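Local coordinates for protein Emp46p (Saccharomyces cerevisiae, PDB 2A6V) that acts as a calcium-independent, lectin-like cargo receptor involved in glycoprotein secretion, with reported roles in nuclear architecture and gene silencing, at residues 7-11 with 56-60; 77-82 with 204-208; 106-112 with 130-136. One frame throughout, in Å; residues are numbered along the deposited sequence.

Contact 1 (7-11 with 56-60)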
loop_
_atom_site.group_PDB
_atom_site.type_symbol
_atom_site.label_atom_id
_atom_site.label_comp_id
_atom_site.label_asym_id
_atom_site.label_seq_id
_atom_site.Cartn_x
_atom_site.Cartn_y
_atom_site.Cartn_z
ATOM N N TRP A 7 -9.301 15.688 5.419
ATOM C CA TRP A 7 -9.007 14.652 4.442
ATOM C C TRP A 7 -10.045 14.641 3.335
ATOM O O TRP A 7 -11.181 15.090 3.511
ATOM C CB TRP A 7 -8.835 13.272 5.076
ATOM C CG TRP A 7 -10.058 12.716 5.698
ATOM C CD1 TRP A 7 -11.065 12.052 5.064
ATOM C CD2 TRP A 7 -10.406 12.746 7.081
ATOM N NE1 TRP A 7 -12.031 11.683 5.968
ATOM C CE2 TRP A 7 -11.652 12.095 7.217
ATOM C CE3 TRP A 7 -9.792 13.267 8.231
ATOM C CZ2 TRP A 7 -12.294 11.946 8.446
ATOM C CZ3 TRP A 7 -10.435 13.118 9.458
ATOM C CH2 TRP A 7 -11.674 12.463 9.552
ATOM N N ASN A 8 -9.616 14.150 2.184
ATOM C CA ASN A 8 -10.422 14.077 0.999
ATOM C C ASN A 8 -11.239 12.799 1.076
ATOM O O ASN A 8 -10.723 11.713 0.837
ATOM C CB ASN A 8 -9.485 14.077 -0.209
ATOM C CG ASN A 8 -10.217 14.087 -1.526
ATOM O OD1 ASN A 8 -11.352 13.616 -1.631
ATOM N ND2 ASN A 8 -9.556 14.589 -2.553
ATOM N N LYS A 9 -12.523 12.935 1.406
ATOM C CA LYS A 9 -13.413 11.791 1.626
ATOM C C LYS A 9 -13.510 10.892 0.420
ATOM O O LYS A 9 -13.569 9.671 0.559
ATOM C CB LYS A 9 -14.812 12.266 2.017
ATOM C CG LYS A 9 -14.883 12.821 3.419
ATOM C CD LYS A 9 -16.286 13.325 3.718
ATOM C CE LYS A 9 -16.528 13.400 5.211
ATOM N NZ LYS A 9 -15.565 14.323 5.853
ATOM N N GLY A 10 -13.511 11.498 -0.766
ATOM C CA GLY A 10 -13.623 10.757 -2.014
ATOM C C GLY A 10 -12.474 9.805 -2.309
ATOM O O GLY A 10 -12.647 8.836 -3.040
ATOM N N TYR A 11 -11.303 10.085 -1.738
ATOM C CA TYR A 11 -10.132 9.233 -1.909
ATOM C C TYR A 11 -9.638 8.640 -0.584
ATOM O O TYR A 11 -8.459 8.315 -0.429
ATOM C CB TYR A 11 -9.029 10.054 -2.565
ATOM C CG TYR A 11 -9.312 10.412 -4.012
ATOM C CD1 TYR A 11 -8.818 9.629 -5.039
ATOM C CD2 TYR A 11 -10.063 11.529 -4.344
ATOM C CE1 TYR A 11 -9.070 9.932 -6.378
ATOM C CE2 TYR A 11 -10.318 11.851 -5.680
ATOM C CZ TYR A 11 -9.817 11.053 -6.685
ATOM O OH TYR A 11 -10.071 11.391 -8.008
ATOM N N LEU A 56 -8.665 2.211 -4.936
ATOM C CA LEU A 56 -9.576 3.317 -5.246
ATOM C C LEU A 56 -9.945 3.281 -6.722
ATOM O O LEU A 56 -9.086 3.121 -7.588
ATOM C CB LEU A 56 -8.952 4.670 -4.904
ATOM C CG LEU A 56 -9.164 5.103 -3.472
ATOM C CD1 LEU A 56 -8.081 6.071 -3.063
ATOM C CD2 LEU A 56 -10.560 5.737 -3.285
ATOM N N LYS A 57 -11.235 3.404 -7.010
ATOM C CA LYS A 57 -11.725 3.425 -8.392
ATOM C C LYS A 57 -11.280 4.700 -9.153
ATOM O O LYS A 57 -10.712 4.584 -10.233
ATOM C CB LYS A 57 -13.249 3.261 -8.442
ATOM C CG LYS A 57 -13.780 1.886 -8.033
ATOM C CD LYS A 57 -15.326 1.843 -8.086
ATOM C CE LYS A 57 -15.864 0.588 -7.417
ATOM N NZ LYS A 57 -17.373 0.635 -7.270
ATOM N N PRO A 58 -11.486 5.889 -8.598
ATOM C CA PRO A 58 -11.087 7.105 -9.322
ATOM C C PRO A 58 -9.573 7.263 -9.298
ATOM O O PRO A 58 -8.948 6.995 -8.273
ATOM C CB PRO A 58 -11.737 8.222 -8.520
ATOM C CG PRO A 58 -11.845 7.704 -7.147
ATOM C CD PRO A 58 -12.037 6.218 -7.281
ATOM N N GLU A 59 -8.994 7.665 -10.417
ATOM C CA GLU A 59 -7.593 8.082 -10.435
ATOM C C GLU A 59 -7.469 9.426 -9.738
ATOM O O GLU A 59 -8.375 10.254 -9.798
ATOM C CB GLU A 59 -7.074 8.197 -11.871
ATOM C CG GLU A 59 -7.146 6.889 -12.618
ATOM C CD GLU A 59 -6.275 6.854 -13.849
ATOM O OE1 GLU A 59 -6.215 7.874 -14.563
ATOM O OE2 GLU A 59 -5.672 5.786 -14.099
ATOM N N TYR A 60 -6.341 9.634 -9.068
ATOM C CA TYR A 60 -6.072 10.877 -8.348
ATOM C C TYR A 60 -5.126 11.792 -9.124
ATOM O O TYR A 60 -4.092 11.356 -9.604
ATOM C CB TYR A 60 -5.436 10.560 -6.996
ATOM C CG TYR A 60 -5.270 11.777 -6.119
ATOM C CD1 TYR A 60 -6.355 12.342 -5.488
ATOM C CD2 TYR A 60 -4.016 12.364 -5.919
ATOM C CE1 TYR A 60 -6.221 13.449 -4.680
ATOM C CE2 TYR A 60 -3.870 13.474 -5.100
ATOM C CZ TYR A 60 -4.979 14.020 -4.484
ATOM O OH TYR A 60 -4.855 15.118 -3.661
#

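Contact 2 (77-82 with 204-208)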
loop_
_atom_site.group_PDB
_atom_site.type_symbol
_atom_site.label_atom_id
_atom_site.label_comp_id
_atom_site.label_asym_id
_atom_site.label_seq_id
_atom_site.Cartn_x
_atom_site.Cartn_y
_atom_site.Cartn_z
ATOM N N PHE A 77 0.945 -14.454 12.825
ATOM C CA PHE A 77 2.060 -15.248 12.376
ATOM C C PHE A 77 3.368 -14.490 12.403
ATOM O O PHE A 77 3.481 -13.414 11.826
ATOM C CB PHE A 77 1.860 -15.770 10.953
ATOM C CG PHE A 77 3.029 -16.568 10.451
ATOM C CD1 PHE A 77 3.344 -17.797 11.034
ATOM C CD2 PHE A 77 3.847 -16.087 9.431
ATOM C CE1 PHE A 77 4.426 -18.533 10.597
ATOM C CE2 PHE A 77 4.928 -16.833 8.997
ATOM C CZ PHE A 77 5.220 -18.047 9.583
ATOM N N ARG A 78 4.368 -15.085 13.045
ATOM C CA ARG A 78 5.736 -14.588 12.973
ATOM C C ARG A 78 6.601 -15.764 12.593
ATOM O O ARG A 78 6.581 -16.796 13.254
ATOM C CB ARG A 78 6.180 -14.005 14.312
ATOM C CG ARG A 78 7.659 -13.655 14.358
ATOM C CD ARG A 78 8.067 -12.733 15.507
ATOM N NE ARG A 78 7.616 -11.361 15.295
ATOM C CZ ARG A 78 8.206 -10.489 14.483
ATOM N NH1 ARG A 78 9.276 -10.841 13.792
ATOM N NH2 ARG A 78 7.723 -9.274 14.341
ATOM N N GLY A 79 7.348 -15.601 11.509
ATOM C CA GLY A 79 8.245 -16.610 11.009
ATOM C C GLY A 79 8.465 -16.456 9.521
ATOM O O GLY A 79 7.946 -15.543 8.878
ATOM N N SER A 80 9.196 -17.417 8.973
ATOM C CA SER A 80 9.621 -17.362 7.592
ATOM C C SER A 80 8.412 -17.488 6.659
ATOM O O SER A 80 7.524 -18.297 6.884
ATOM C CB SER A 80 10.637 -18.484 7.331
ATOM O OG SER A 80 11.129 -18.437 6.012
ATOM N N THR A 81 8.407 -16.661 5.618
ATOM C CA THR A 81 7.337 -16.637 4.638
ATOM C C THR A 81 7.742 -15.711 3.508
ATOM O O THR A 81 8.551 -14.806 3.710
ATOM C CB THR A 81 6.031 -16.113 5.292
ATOM O OG1 THR A 81 4.989 -16.076 4.318
ATOM C CG2 THR A 81 6.151 -14.646 5.784
ATOM N N LYS A 82 7.197 -15.950 2.321
ATOM C CA LYS A 82 7.336 -15.026 1.199
ATOM C C LYS A 82 6.135 -14.102 1.069
ATOM O O LYS A 82 6.093 -13.244 0.194
ATOM C CB LYS A 82 7.555 -15.809 -0.098
ATOM C CG LYS A 82 8.966 -16.435 -0.165
ATOM C CD LYS A 82 10.051 -15.353 -0.313
ATOM C CE LYS A 82 11.446 -15.922 -0.271
ATOM N NZ LYS A 82 12.481 -14.880 -0.085
ATOM N N ASP A 204 0.541 -17.249 3.064
ATOM C CA ASP A 204 0.766 -18.659 2.756
ATOM C C ASP A 204 -0.030 -19.498 3.750
ATOM O O ASP A 204 -0.964 -18.992 4.385
ATOM C CB ASP A 204 2.275 -18.989 2.660
ATOM C CG ASP A 204 3.029 -18.854 3.971
ATOM O OD1 ASP A 204 2.403 -18.895 5.035
ATOM O OD2 ASP A 204 4.290 -18.713 3.999
ATOM N N ALA A 205 0.304 -20.780 3.861
ATOM C CA ALA A 205 -0.482 -21.668 4.692
ATOM C C ALA A 205 -0.392 -21.377 6.179
ATOM O O ALA A 205 -1.208 -21.891 6.942
ATOM C CB ALA A 205 -0.101 -23.141 4.426
ATOM N N SER A 206 0.585 -20.573 6.588
ATOM C CA SER A 206 0.705 -20.145 7.985
ATOM C C SER A 206 -0.330 -19.077 8.367
ATOM O O SER A 206 -0.453 -18.730 9.531
ATOM C CB SER A 206 2.121 -19.632 8.272
ATOM O OG SER A 206 3.115 -20.589 7.917
ATOM N N LYS A 207 -1.044 -18.533 7.384
ATOM C CA LYS A 207 -2.249 -17.736 7.622
ATOM C C LYS A 207 -1.974 -16.368 8.238
ATOM O O LYS A 207 -2.799 -15.836 8.971
ATOM C CB LYS A 207 -3.259 -18.517 8.479
ATOM C CG LYS A 207 -4.683 -18.489 7.933
ATOM C CD LYS A 207 -5.695 -19.065 8.942
ATOM C CE LYS A 207 -6.950 -18.209 9.079
ATOM N NZ LYS A 207 -6.713 -16.799 9.549
ATOM N N GLU A 208 -0.827 -15.775 7.904
ATOM C CA GLU A 208 -0.569 -14.383 8.273
ATOM C C GLU A 208 -1.764 -13.508 7.885
ATOM O O GLU A 208 -2.267 -13.580 6.764
ATOM C CB GLU A 208 0.699 -13.852 7.575
ATOM C CG GLU A 208 1.178 -12.527 8.133
ATOM C CD GLU A 208 2.630 -12.175 7.765
ATOM O OE1 GLU A 208 3.298 -12.890 6.979
ATOM O OE2 GLU A 208 3.109 -11.161 8.294
HETATM O O HOH W 1 5.105 -19.678 6.289
HETATM O O HOH W 2 2.678 -14.587 4.994
HETATM O O HOH W 3 5.791 -18.443 1.753
#

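Contact 3 (106-112 with 130-136)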
loop_
_atom_site.group_PDB
_atom_site.type_symbol
_atom_site.label_atom_id
_atom_site.label_comp_id
_atom_site.label_asym_id
_atom_site.label_seq_id
_atom_site.Cartn_x
_atom_site.Cartn_y
_atom_site.Cartn_z
ATOM N N LYS A 106 3.991 -8.246 -12.535
ATOM C CA LYS A 106 5.392 -7.959 -12.294
ATOM C C LYS A 106 5.843 -6.762 -13.135
ATOM O O LYS A 106 6.753 -6.016 -12.750
ATOM C CB LYS A 106 6.257 -9.181 -12.619
ATOM C CG LYS A 106 6.071 -10.324 -11.632
ATOM C CD LYS A 106 7.186 -11.374 -11.695
ATOM C CE LYS A 106 7.103 -12.229 -12.934
ATOM N NZ LYS A 106 8.045 -13.387 -12.862
ATOM N N LYS A 107 5.205 -6.583 -14.291
ATOM C CA LYS A 107 5.460 -5.439 -15.146
ATOM C C LYS A 107 4.405 -4.360 -14.891
ATOM O O LYS A 107 3.221 -4.518 -15.215
ATOM C CB LYS A 107 5.461 -5.862 -16.624
ATOM C CG LYS A 107 5.961 -4.772 -17.565
ATOM C CD LYS A 107 5.836 -5.170 -19.051
ATOM C CE LYS A 107 6.593 -6.437 -19.398
ATOM N NZ LYS A 107 8.037 -6.379 -19.041
ATOM N N PHE A 108 4.836 -3.271 -14.268
ATOM C CA PHE A 108 3.935 -2.177 -13.924
ATOM C C PHE A 108 4.694 -0.861 -14.010
ATOM O O PHE A 108 5.919 -0.836 -14.097
ATOM C CB PHE A 108 3.327 -2.385 -12.524
ATOM C CG PHE A 108 4.319 -2.266 -11.400
ATOM C CD1 PHE A 108 4.526 -1.056 -10.742
ATOM C CD2 PHE A 108 5.049 -3.360 -11.002
ATOM C CE1 PHE A 108 5.463 -0.969 -9.708
ATOM C CE2 PHE A 108 5.971 -3.277 -9.985
ATOM C CZ PHE A 108 6.179 -2.083 -9.330
ATOM N N ASN A 109 3.931 0.216 -14.009
ATOM C CA ASN A 109 4.453 1.554 -14.089
ATOM C C ASN A 109 4.036 2.277 -12.826
ATOM O O ASN A 109 2.878 2.659 -12.648
ATOM C CB ASN A 109 3.899 2.257 -15.325
ATOM C CG ASN A 109 4.705 3.462 -15.703
ATOM O OD1 ASN A 109 5.183 4.215 -14.847
ATOM N ND2 ASN A 109 4.884 3.651 -17.013
ATOM N N GLY A 110 4.975 2.417 -11.913
ATOM C CA GLY A 110 4.684 3.112 -10.686
ATOM C C GLY A 110 5.573 2.728 -9.542
ATOM O O GLY A 110 6.717 2.319 -9.732
ATOM N N LEU A 111 5.014 2.860 -8.345
ATOM C CA LEU A 111 5.714 2.732 -7.083
ATOM C C LEU A 111 5.047 1.654 -6.258
ATOM O O LEU A 111 3.822 1.621 -6.147
ATOM C CB LEU A 111 5.664 4.059 -6.341
ATOM C CG LEU A 111 6.109 4.077 -4.885
ATOM C CD1 LEU A 111 7.621 3.776 -4.727
ATOM C CD2 LEU A 111 5.756 5.419 -4.244
ATOM N N MET A 112 5.861 0.743 -5.741
ATOM C CA MET A 112 5.423 -0.297 -4.830
ATOM C C MET A 112 6.234 -0.165 -3.549
ATOM O O MET A 112 7.467 -0.292 -3.578
ATOM C CB MET A 112 5.666 -1.679 -5.440
ATOM C CG MET A 112 5.190 -2.821 -4.564
ATOM S SD MET A 112 5.613 -4.476 -5.091
ATOM C CE MET A 112 7.361 -4.465 -4.820
ATOM N N ASN A 130 9.032 0.914 -10.994
ATOM C CA ASN A 130 9.061 0.244 -12.281
ATOM C C ASN A 130 8.462 1.205 -13.299
ATOM O O ASN A 130 7.550 1.946 -12.988
ATOM C CB ASN A 130 8.289 -1.079 -12.212
ATOM C CG ASN A 130 8.568 -1.985 -13.397
ATOM O OD1 ASN A 130 9.248 -1.593 -14.355
ATOM N ND2 ASN A 130 8.049 -3.209 -13.342
ATOM N N ASP A 131 9.025 1.217 -14.502
ATOM C CA ASP A 131 8.569 2.106 -15.572
ATOM C C ASP A 131 7.732 1.405 -16.630
ATOM O O ASP A 131 7.465 1.971 -17.700
ATOM C CB ASP A 131 9.770 2.799 -16.225
ATOM C CG ASP A 131 10.744 1.826 -16.863
ATOM O OD1 ASP A 131 10.465 0.608 -16.932
ATOM O OD2 ASP A 131 11.837 2.203 -17.323
ATOM N N GLY A 132 7.332 0.165 -16.360
ATOM C CA GLY A 132 6.417 -0.549 -17.232
ATOM C C GLY A 132 7.079 -1.360 -18.334
ATOM O O GLY A 132 6.382 -2.064 -19.061
ATOM N N THR A 133 8.405 -1.302 -18.438
ATOM C CA THR A 133 9.134 -1.943 -19.546
ATOM C C THR A 133 9.722 -3.307 -19.178
ATOM O O THR A 133 10.077 -4.084 -20.063
ATOM C CB THR A 133 10.281 -1.034 -20.053
ATOM O OG1 THR A 133 11.294 -0.901 -19.053
ATOM C CG2 THR A 133 9.810 0.398 -20.300
ATOM N N LYS A 134 9.844 -3.595 -17.883
ATOM C CA LYS A 134 10.455 -4.851 -17.439
ATOM C C LYS A 134 9.686 -5.478 -16.275
ATOM O O LYS A 134 8.922 -4.802 -15.582
ATOM C CB LYS A 134 11.914 -4.605 -17.038
ATOM C CG LYS A 134 12.851 -5.779 -17.283
ATOM C CD LYS A 134 14.178 -5.577 -16.558
ATOM C CE LYS A 134 15.208 -6.623 -16.956
ATOM N NZ LYS A 134 16.435 -6.561 -16.100
ATOM N N ASP A 135 9.882 -6.782 -16.099
ATOM C CA ASP A 135 9.302 -7.532 -14.991
ATOM C C ASP A 135 10.146 -7.297 -13.753
ATOM O O ASP A 135 11.368 -7.469 -13.773
ATOM C CB ASP A 135 9.323 -9.039 -15.272
ATOM C CG ASP A 135 8.159 -9.513 -16.117
ATOM O OD1 ASP A 135 8.107 -10.735 -16.350
ATOM O OD2 ASP A 135 7.249 -8.785 -16.578
ATOM N N LEU A 136 9.496 -6.899 -12.673
ATOM C CA LEU A 136 10.152 -6.807 -11.384
ATOM C C LEU A 136 10.256 -8.206 -10.810
ATOM O O LEU A 136 9.223 -8.830 -10.528
ATOM C CB LEU A 136 9.333 -5.915 -10.443
ATOM C CG LEU A 136 9.996 -5.415 -9.147
ATOM C CD1 LEU A 136 9.191 -4.257 -8.551
ATOM C CD2 LEU A 136 10.125 -6.496 -8.086
#

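Contact 1 (7-11 with 56-60)
The Tyr-11 ring packs against the loop at residues 58-60, its far end held by a hydroxyl bond. Tyr-11 OH donates to Glu-59 O at 2.7 Å, meeting the carbonyl from 40° out of its plane. Tyr-60 sets its edge on one face of this ring in a T-shaped pair, centroids 5.0 Å apart and planes at 77°, with CD1 standing over the centre of the Tyr-11 ring. Pro-58 packs its CG against Tyr-11 CE1 at 3.6 Å, the two side chains running past each other in opposite directions. Closer to the backbone, Leu-56 CD1 comes to 3.5 Å from Tyr-11 O, a carbonyl buried here with no polar partner in the model. With CG anti to the carbonyl carbon (chi1 -70°), Tyr-11 directs its ring toward residues 58-60. Its backbone is set by the bond from Tyr-11 N to Asn-8 O, which closes the short 3-10 turn. Asn-8 ND2 and Tyr-60 OH both bond Asp-219 OD1, tying both segments to the residue just after strand 209-218, whose Leu-217 touches both tyrosines. The contact thus fastens the N-terminal segment to a loop linking the two sheets of a legume-lectin-like beta sandwich.

Contact 2 (77-82 with 204-208)
Asp-204 OD2 is gripped by three donors: Thr-81 OG1 and two waters. The hydroxyl of Thr-81 gives its proton to OD2 of Asp-204 at 2.7 Å, arriving from well above the carboxylate plane (67° out of it). Water 1 donates to Asp-204 OD2 and to Ser-80 O while accepting from Ser-206 OG, so one molecule joins both segments. Water 3 bridges Asp-204 OD2 to the backbone N of Lys-82, and water 2 links Thr-81 OG1 to Glu-208 OE1. Thr-81 OG1 also accepts from Gly-83 N, which, with the bond to Asp-204, helps hold the hydroxyl in place. The second oxygen of the carboxylate serves its own loop: Asp-204 OD1 takes the N-H of Ser-206 at 2.9 Å. A chi1 of 66° puts CG of Asp-204 between the backbone N and the carbonyl carbon, with OD2 turned to Thr-81 and OD1 toward Ser-206 N.

Beside the polar cluster, the Phe-77 ring carries the packing. Ser-206 CB lies over one face of it in a CH-pi contact, 3.5 Å from the centroid and 15° off the normal. Gly-79 N, from the same segment as the ring, lies over the opposite face toward the rim. Phe-77 CB rests on Glu-208 CA at 3.9 Å, and Glu-208 OE1 lies near the ring plane at its edge. Glu-208 runs extended past CG; its OE2 bonds Ser-74 OG, and the methyl CG2 of Thr-81 touches OE1 at 3.6 Å. Gln-152 reaches in from another loop to accept from Gly-79 N and bond weakly to Glu-208 OE1.

Residues 204-207 form a type I beta turn whose first residue also makes an Asx turn. Both segments are loops crossing between the two sheets, here sewn together at one end of the lectin-like beta sandwich.

Contact 3 (106-112 with 130-136)
Asn-130 lays its CB on the centre of one face of the Phe-108 ring while its amide bonds within its own loop. This CH-pi contact spans 3.7 Å from Asn-130 CB to the ring centroid, and ring and amide planes stand 78° apart. Asn-130 ND2 donates to Lys-134 O at 2.9 Å, the carbonyl lying in the amide plane, and OD1 accepts from Gly-132 N, met from above the plane. The side chain thus braces the loop at 130-134. In Phe-108, CG lies between the backbone N and the carbonyl carbon (chi1 68°), which swings the ring back to Asn-130 although the first side-chain bond leads away. Leu-136 CD1 closes on the ring edge, 3.7 Å from Phe-108 CE2. Trp-88 makes an edge-to-face pair with the same ring from strand 84-90.

Regular strand pairing is brief. Gly-110 and Asn-130 form an antiparallel hydrogen-bonded pair: Gly-110 N to Asn-130 O at 2.8 Å, and Asn-130 N to Gly-110 O at 3.0 Å. Asn-109 faces Asp-131 in the adjoining non-hydrogen-bonded pair, its OD1 held by Gln-91. Beyond the loop the two segments meet again where Leu-136 N bonds Lys-106 O at 2.9 Å, nearly straight at N-H.

At the surface, Lys-107 bends at chi3 and chi4 to bring NZ within 3.5 Å of Asp-135 OD2, a salt bridge; NZ also makes a weak bond to Thr-133 O. Asp-131 OD1 takes Thr-133 N, a second Asx turn after that of Asn-130, and Thr-133 OG1 as well. Met-112 and Leu-136 both touch Tyr-128, a ligand of bound potassium, so this short antiparallel pairing and its loop, in the sheet with strands 111-115 and 124-131 of the lectin-like beta sandwich, border the metal site.

How the contacts relate
Centres lie 32 Å apart for contacts 1 and 2, 26 Å for contacts 2 and 3, and 23 Å for contacts 1 and 3. Contacts 1 and 2 sit on opposite sides of the chain's centre, and each involves loops between the two sheets. Contact 3 lies at the ends of neighbouring strands 111-115 and 124-131 and the loops beside them, in sequence between the halves of contact 2. It is also nearest to bound potassium: the Leu-136 side chain is about 6 Å from an ion, against about 9 Å for Lys-82 and about 10 Å for Leu-56. Tyr-128, Ile-138, Glu-139 and Ser-141 contribute to one potassium site, and Leu-26 and Trp-29 to another.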